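TRAP dicarboxylate transporter-DctP subunit (PDB 4N6D) probably captures an organic acid or a similar small solute in the periplasm and hands it to a TRAP-type membrane transporter. Local coordinates at residues S106-L112 with L307-W311; A146-I152 with E227-Y233; L167-A171 with V202-F207. All blocks are in the same frame, centred on the assembly; numbering follows the deposited sequence.

Contact 1 of 3, residues S106-L112 with L307-W311; sequences SVFELPL and LIEDW
Val107, Leu110 and Trp311 interlock where a loop that follows a strand of one domain of a type II periplasmic-binding-protein fold packs on helix 294-317, near the C-terminal end of the chain. The shape is set by two projections of the helix, Trp311 and Ile308, with Leu110 of the loop filling between them. The first is the indole of Trp311; a chi1 of 176° swings the ring off the helix toward the 3-10 turn at 106-109. Val107 lies over the six-membered part of one face: CB comes within 3.4 Å of Trp311 CZ2, and CG2 sits 3.9 Å from that ring's centroid and 15° off its normal, a CH-pi contact. Leu110 CD1 lies above the same plane nearer the rim, 3.6 Å from Trp311 CG, while its other branch, CD2, turns to the helix backbone, 3.7 Å from Leu307 O. Leu110 thus wedges between the indole and the helix backbone, with CD2 also near Trp311 CB. The second projection is Ile308, whose CD1 pushes back into a dimple of the loop. Its walls are Leu110, whose CB stands 3.6 Å from Ile308 CD1, the ring of Pro111, and Leu112, whose CD2 is 4.0 Å from Ile308 CD1. Helix 322-337 closes the neighbourhood, Leu326 touching both Val107 and Ile308. One polar bond fixes the rotation of the indole within this apolar fit. Ser106 OG, which also gives its proton to Phe102 O, accepts the N-H of Trp311 NE1 at 3.0 Å, lying only 1° out of the indole plane.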
# COMPACT_ATOMS: atom_id res chain seq x y z
N SER A 106 0.70 -10.98 2.94
CA SER A 106 2.00 -10.29 2.90
C SER A 106 2.74 -10.45 1.56
O SER A 106 3.73 -9.77 1.30
CB SER A 106 2.88 -10.77 4.04
OG SER A 106 3.15 -12.16 3.96
N VAL A 107 2.26 -11.36 0.70
CA VAL A 107 2.87 -11.51 -0.62
C VAL A 107 2.85 -10.16 -1.31
O VAL A 107 3.77 -9.81 -2.10
CB VAL A 107 2.14 -12.58 -1.46
CG1 VAL A 107 0.75 -12.14 -1.84
CG2 VAL A 107 2.96 -12.93 -2.70
N PHE A 108 1.84 -9.34 -1.00
CA PHE A 108 1.71 -8.04 -1.66
C PHE A 108 2.69 -6.98 -1.18
O PHE A 108 2.66 -5.85 -1.69
CB PHE A 108 0.28 -7.50 -1.60
CG PHE A 108 -0.55 -7.95 -2.75
CD1 PHE A 108 -0.57 -7.21 -3.91
CD2 PHE A 108 -1.24 -9.14 -2.71
CE1 PHE A 108 -1.30 -7.62 -5.01
CE2 PHE A 108 -1.99 -9.55 -3.83
CZ PHE A 108 -1.98 -8.79 -4.97
N GLU A 109 3.55 -7.33 -0.23
CA GLU A 109 4.67 -6.45 0.17
C GLU A 109 5.90 -6.58 -0.75
O GLU A 109 6.77 -5.75 -0.73
CB GLU A 109 5.09 -6.77 1.60
CG GLU A 109 3.96 -6.60 2.59
CD GLU A 109 4.18 -7.37 3.89
OE1 GLU A 109 5.33 -7.77 4.17
OE2 GLU A 109 3.19 -7.57 4.62
N LEU A 110 5.94 -7.64 -1.55
CA LEU A 110 7.11 -7.99 -2.32
C LEU A 110 7.15 -7.19 -3.62
O LEU A 110 6.13 -6.70 -4.09
CB LEU A 110 7.05 -9.48 -2.70
CG LEU A 110 7.08 -10.42 -1.51
CD1 LEU A 110 6.79 -11.86 -1.96
CD2 LEU A 110 8.41 -10.32 -0.78
N PRO A 111 8.33 -7.10 -4.23
CA PRO A 111 8.44 -6.50 -5.56
C PRO A 111 7.89 -7.44 -6.62
O PRO A 111 8.59 -8.36 -7.05
CB PRO A 111 9.95 -6.29 -5.72
CG PRO A 111 10.57 -7.30 -4.80
CD PRO A 111 9.63 -7.44 -3.64
N LEU A 112 6.66 -7.19 -7.05
CA LEU A 112 5.94 -8.10 -7.91
C LEU A 112 5.49 -7.44 -9.20
O LEU A 112 4.73 -8.02 -9.95
CB LEU A 112 4.74 -8.71 -7.19
CG LEU A 112 5.11 -9.62 -6.00
CD1 LEU A 112 3.88 -10.26 -5.44
CD2 LEU A 112 6.11 -10.70 -6.39
N LEU A 307 14.36 -11.88 -1.80
CA LEU A 307 13.27 -11.41 -0.93
C LEU A 307 12.04 -12.27 -1.18
O LEU A 307 11.30 -12.58 -0.27
CB LEU A 307 12.95 -9.94 -1.18
CG LEU A 307 14.12 -9.01 -0.86
CD1 LEU A 307 13.80 -7.55 -1.23
CD2 LEU A 307 14.48 -9.09 0.62
N ILE A 308 11.85 -12.69 -2.43
CA ILE A 308 10.73 -13.54 -2.80
C ILE A 308 10.97 -14.92 -2.21
O ILE A 308 10.07 -15.56 -1.65
CB ILE A 308 10.60 -13.67 -4.33
CG1 ILE A 308 10.57 -12.30 -5.01
CG2 ILE A 308 9.38 -14.50 -4.66
CD1 ILE A 308 9.53 -11.43 -4.53
N GLU A 309 12.21 -15.39 -2.32
CA GLU A 309 12.53 -16.72 -1.78
C GLU A 309 12.34 -16.78 -0.26
O GLU A 309 11.84 -17.79 0.25
CB GLU A 309 13.94 -17.13 -2.18
CG GLU A 309 14.17 -17.16 -3.69
CD GLU A 309 13.27 -18.14 -4.44
OE1 GLU A 309 12.81 -19.11 -3.82
OE2 GLU A 309 13.02 -17.93 -5.66
N ASP A 310 12.71 -15.71 0.45
CA ASP A 310 12.47 -15.59 1.89
C ASP A 310 10.99 -15.67 2.18
O ASP A 310 10.54 -16.39 3.07
CB ASP A 310 13.03 -14.26 2.40
CG ASP A 310 12.71 -13.98 3.85
OD1 ASP A 310 13.06 -14.81 4.73
OD2 ASP A 310 12.10 -12.93 4.11
N TRP A 311 10.20 -14.94 1.41
CA TRP A 311 8.76 -14.94 1.65
C TRP A 311 8.18 -16.34 1.44
O TRP A 311 7.35 -16.80 2.22
CB TRP A 311 8.04 -13.90 0.76
CG TRP A 311 6.56 -13.98 0.96
CD1 TRP A 311 5.82 -13.34 1.91
CD2 TRP A 311 5.64 -14.80 0.24
NE1 TRP A 311 4.51 -13.71 1.82
CE2 TRP A 311 4.37 -14.60 0.79
CE3 TRP A 311 5.78 -15.68 -0.84
CZ2 TRP A 311 3.24 -15.26 0.32
CZ3 TRP A 311 4.66 -16.32 -1.32
CH2 TRP A 311 3.40 -16.12 -0.74

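Contact 2 of 3, residues A146-I152 with E227-Y233; sequences ASAPSNI and ETNTAVY
The two crossing segments of the interdomain hinge region, Ala146-Ile152 and Glu227-Tyr233, run side by side here, each linking the five-stranded sheet to the four-stranded one as expected of periplasmic binding proteins. Their end-to-end directions differ by 142°, so they are roughly antiparallel. At the centre Ser150 is gripped through its backbone: its N reaches Ala231 O at 2.8 Å, and its O receives Thr230 N at 2.9 Å. Toward one end Ser147 N bonds to Tyr233 O, but the return bond uses a side chain. With OG held between backbone N and carbonyl carbon, Ser147 OG accepts Tyr233 N at 2.9 Å, nearly straight at 172°, and passes its own proton to Ala148 O. Val232 CG1 presses at 3.4 Å on Ser147 O, which is buried without a polar partner in the model. Toward the other end Asn151 OD1 takes Asn229 N at 2.8 Å, the donor tilted 26° from the amide plane. One water accepts from Asn151 ND2 and donates to Asn229 OD1 (2.6 Å from the water) and Glu227 OE2. Backbone and side-chain oxygens thus share the acceptor role in these largely irregular segments, a dense network that probably holds the two crossings together.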
# COMPACT_ATOMS: atom_id res chain seq x y z
N ALA A 146 -4.14 -1.11 -1.45
CA ALA A 146 -2.70 -0.96 -1.43
C ALA A 146 -2.31 0.46 -1.74
O ALA A 146 -3.02 1.19 -2.45
CB ALA A 146 -2.04 -1.88 -2.45
N SER A 147 -1.14 0.86 -1.24
CA SER A 147 -0.55 2.14 -1.60
C SER A 147 -0.19 2.16 -3.09
O SER A 147 -0.28 1.15 -3.78
CB SER A 147 0.70 2.34 -0.77
OG SER A 147 1.74 1.47 -1.23
N ALA A 148 0.24 3.32 -3.57
CA ALA A 148 0.90 3.43 -4.86
C ALA A 148 2.29 2.84 -4.70
O ALA A 148 2.79 2.70 -3.58
CB ALA A 148 1.00 4.87 -5.30
N PRO A 149 2.91 2.47 -5.82
CA PRO A 149 4.23 1.85 -5.72
C PRO A 149 5.29 2.80 -5.20
O PRO A 149 5.20 4.01 -5.37
CB PRO A 149 4.54 1.46 -7.18
CG PRO A 149 3.21 1.28 -7.79
CD PRO A 149 2.37 2.36 -7.19
N SER A 150 6.31 2.21 -4.58
CA SER A 150 7.48 2.93 -4.10
C SER A 150 8.46 3.18 -5.23
O SER A 150 8.76 2.27 -5.99
CB SER A 150 8.15 2.11 -3.03
OG SER A 150 7.25 1.95 -1.93
N ASN A 151 8.97 4.41 -5.26
CA ASN A 151 9.84 4.90 -6.31
C ASN A 151 10.97 5.71 -5.67
O ASN A 151 10.93 6.04 -4.48
CB ASN A 151 9.04 5.78 -7.25
CG ASN A 151 8.06 4.98 -8.08
OD1 ASN A 151 8.46 4.12 -8.86
ND2 ASN A 151 6.77 5.28 -7.95
N ILE A 152 11.99 6.02 -6.47
CA ILE A 152 13.19 6.67 -5.96
C ILE A 152 13.18 8.13 -6.38
O ILE A 152 13.17 8.43 -7.57
CB ILE A 152 14.44 5.96 -6.50
CG1 ILE A 152 14.44 4.51 -6.00
CG2 ILE A 152 15.72 6.67 -6.04
CD1 ILE A 152 15.55 3.64 -6.57
N GLU A 227 11.05 6.12 -11.72
CA GLU A 227 9.91 5.24 -11.53
C GLU A 227 10.35 3.78 -11.64
O GLU A 227 10.43 3.19 -12.72
CB GLU A 227 8.79 5.55 -12.52
CG GLU A 227 7.44 4.96 -12.08
CD GLU A 227 6.27 5.37 -12.97
OE1 GLU A 227 6.48 5.49 -14.20
OE2 GLU A 227 5.15 5.59 -12.43
N THR A 228 10.67 3.22 -10.50
CA THR A 228 11.08 1.83 -10.39
C THR A 228 9.89 0.89 -10.13
O THR A 228 10.00 -0.32 -10.34
CB THR A 228 12.06 1.64 -9.23
OG1 THR A 228 11.46 2.16 -8.03
CG2 THR A 228 13.36 2.36 -9.50
N ASN A 229 8.77 1.45 -9.68
CA ASN A 229 7.58 0.65 -9.36
C ASN A 229 7.94 -0.57 -8.51
O ASN A 229 7.60 -1.72 -8.83
CB ASN A 229 6.83 0.22 -10.64
CG ASN A 229 5.92 1.31 -11.17
OD1 ASN A 229 5.27 2.01 -10.39
ND2 ASN A 229 5.91 1.51 -12.49
N THR A 230 8.59 -0.30 -7.39
CA THR A 230 9.26 -1.37 -6.67
C THR A 230 8.30 -2.32 -5.95
O THR A 230 8.34 -3.53 -6.15
CB THR A 230 10.32 -0.80 -5.75
OG1 THR A 230 11.33 -0.18 -6.55
CG2 THR A 230 10.96 -1.89 -4.93
N ALA A 231 7.44 -1.78 -5.11
CA ALA A 231 6.55 -2.59 -4.30
C ALA A 231 5.48 -1.65 -3.79
O ALA A 231 5.68 -0.44 -3.79
CB ALA A 231 7.30 -3.21 -3.10
N VAL A 232 4.39 -2.23 -3.29
CA VAL A 232 3.34 -1.47 -2.60
C VAL A 232 3.21 -1.96 -1.15
O VAL A 232 3.79 -2.98 -0.76
CB VAL A 232 1.96 -1.63 -3.30
CG1 VAL A 232 1.99 -1.17 -4.77
CG2 VAL A 232 1.49 -3.08 -3.22
N TYR A 233 2.46 -1.21 -0.36
CA TYR A 233 2.07 -1.61 0.98
C TYR A 233 0.60 -1.99 1.00
O TYR A 233 -0.24 -1.17 0.66
CB TYR A 233 2.27 -0.46 1.98
CG TYR A 233 3.71 -0.06 2.11
CD1 TYR A 233 4.57 -0.76 2.94
CD2 TYR A 233 4.20 1.00 1.38
CE1 TYR A 233 5.91 -0.40 3.04
CE2 TYR A 233 5.53 1.37 1.48
CZ TYR A 233 6.37 0.67 2.31
OH TYR A 233 7.70 1.03 2.41
O HOH W 1 4.64 4.48 -9.91

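Contact 3 of 3, residues L167-A171 with V202-F207; sequences LEVRA and VVKGLF
Glu168, Lys204 and Arg170 have the largest shares of the surface buried between Leu167-Ala171 and Val202-Phe207, together a little under half. Glu168 uses both its backbone and its side chain: its O accepts Lys204 N at 2.7 Å, and its carboxylate runs beside the lysine, pointing the same way. A bend at chi2 (86°) curls the acid back, so that Lys204 NZ meets Glu168 OE1 at 3.0 Å from above the carboxylate plane, 59° out of it, in a salt bridge. Lys204 NZ also hydrogen-bonds to Gly201 O. The aliphatic part of the lysine is supported by Leu167, whose CD1 is 3.9 Å from Lys204 CD. Arg170 holds the other end through its backbone: its N bonds to Gly205 O at 3.0 Å, and its O takes Phe207 N at 3.0 Å. These two bonds flank Leu206 in the pattern of a single parallel bridge, with Arg170 CB and Leu206 CB 3.9 Å apart. Beyond CB the arginine leads away, and its NE is bonded to Met189 O. In many TRAP binding proteins an arginine ending the equivalent strand meets the ligand carboxylate, and Arg170 probably corresponds to it. The strand directions diverge by 50°, consistent with the pairing being a single bridge. Strand 168-170 also runs parallel to strand 185-187, reached through helix 173-181, a beta-alpha-beta crossover typical of the alpha/beta domains of periplasmic binding proteins.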
# COMPACT_ATOMS: atom_id res chain seq x y z
N LEU A 167 24.79 5.49 -2.95
CA LEU A 167 23.89 6.63 -2.80
C LEU A 167 23.09 6.52 -1.51
O LEU A 167 22.40 5.52 -1.30
CB LEU A 167 22.92 6.73 -3.97
CG LEU A 167 22.11 8.03 -4.01
CD1 LEU A 167 23.00 9.20 -4.35
CD2 LEU A 167 21.01 7.90 -5.04
N GLU A 168 23.17 7.54 -0.66
CA GLU A 168 22.42 7.55 0.59
C GLU A 168 20.95 7.89 0.35
O GLU A 168 20.62 8.96 -0.17
CB GLU A 168 23.05 8.57 1.55
CG GLU A 168 24.47 8.24 1.96
CD GLU A 168 25.56 8.74 0.99
OE1 GLU A 168 25.25 9.32 -0.08
OE2 GLU A 168 26.74 8.52 1.31
N VAL A 169 20.05 6.96 0.69
CA VAL A 169 18.61 7.13 0.43
C VAL A 169 17.79 6.74 1.66
O VAL A 169 18.03 5.71 2.28
CB VAL A 169 18.14 6.25 -0.75
CG1 VAL A 169 16.65 6.42 -1.00
CG2 VAL A 169 18.93 6.57 -2.04
N ARG A 170 16.86 7.59 2.04
CA ARG A 170 16.00 7.33 3.17
C ARG A 170 15.08 6.17 2.85
O ARG A 170 14.37 6.17 1.83
CB ARG A 170 15.19 8.58 3.48
CG ARG A 170 14.55 8.57 4.83
CD ARG A 170 13.11 8.17 4.75
NE ARG A 170 12.48 8.27 6.07
CZ ARG A 170 11.23 7.92 6.33
NH1 ARG A 170 10.47 7.45 5.35
NH2 ARG A 170 10.74 8.03 7.56
N ALA A 171 15.08 5.18 3.73
CA ALA A 171 14.28 3.99 3.54
C ALA A 171 14.21 3.19 4.83
O ALA A 171 15.00 3.38 5.75
CB ALA A 171 14.89 3.14 2.46
N VAL A 202 23.22 14.20 4.00
CA VAL A 202 23.10 13.01 4.84
C VAL A 202 22.29 11.89 4.17
O VAL A 202 22.63 10.71 4.26
CB VAL A 202 22.49 13.36 6.20
CG1 VAL A 202 22.22 12.11 7.01
CG2 VAL A 202 23.42 14.30 6.95
N VAL A 203 21.19 12.25 3.52
CA VAL A 203 20.64 11.41 2.47
C VAL A 203 20.54 12.27 1.23
O VAL A 203 20.58 13.50 1.32
CB VAL A 203 19.28 10.76 2.81
CG1 VAL A 203 19.44 9.78 3.97
CG2 VAL A 203 18.24 11.80 3.13
N LYS A 204 20.41 11.64 0.07
CA LYS A 204 20.37 12.36 -1.18
C LYS A 204 19.09 12.00 -1.94
O LYS A 204 18.95 12.33 -3.11
CB LYS A 204 21.62 12.07 -2.00
CG LYS A 204 22.93 12.52 -1.29
CD LYS A 204 24.16 12.20 -2.13
CE LYS A 204 25.42 12.79 -1.54
NZ LYS A 204 25.73 12.26 -0.19
N GLY A 205 18.17 11.34 -1.26
CA GLY A 205 16.85 11.07 -1.81
C GLY A 205 16.04 10.20 -0.87
O GLY A 205 16.47 9.91 0.26
N LEU A 206 14.87 9.78 -1.31
CA LEU A 206 14.07 8.87 -0.52
C LEU A 206 13.33 7.87 -1.39
O LEU A 206 13.16 8.07 -2.59
CB LEU A 206 13.10 9.63 0.40
CG LEU A 206 11.89 10.35 -0.18
CD1 LEU A 206 10.97 10.75 0.95
CD2 LEU A 206 12.29 11.57 -0.95
N PHE A 207 12.92 6.78 -0.76
CA PHE A 207 12.26 5.67 -1.43
C PHE A 207 10.87 5.62 -0.84
O PHE A 207 10.67 5.21 0.33
CB PHE A 207 13.02 4.39 -1.13
CG PHE A 207 12.97 3.35 -2.22
CD1 PHE A 207 11.98 3.34 -3.19
CD2 PHE A 207 13.92 2.34 -2.23
CE1 PHE A 207 11.97 2.33 -4.19
CE2 PHE A 207 13.92 1.35 -3.21
CZ PHE A 207 12.94 1.34 -4.19

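How the contacts relate
Contact 2 lies between the other two, its centre 13 Å from that of contact 1 and 16 Å from that of contact 3. Both neighbours touch it by packing: Pro111 CB approaches Thr230 O at 3.2 Å, and on the far side of that loop Phe207 CZ comes equally close to Thr230 OG1. Phe207 thus carries contact 3 into the crossing segments, next to strand 151-154, its sheet neighbour. Contacts 1 and 3 stay about 8 Å apart at their nearest atoms. In sequence, 106-112 and 307-311 enclose both other contacts. Arg81, Met84 and Arg138, which bind the phasing compound, belong to none; the solute site of this open form holds a crystal neighbour's C-terminus.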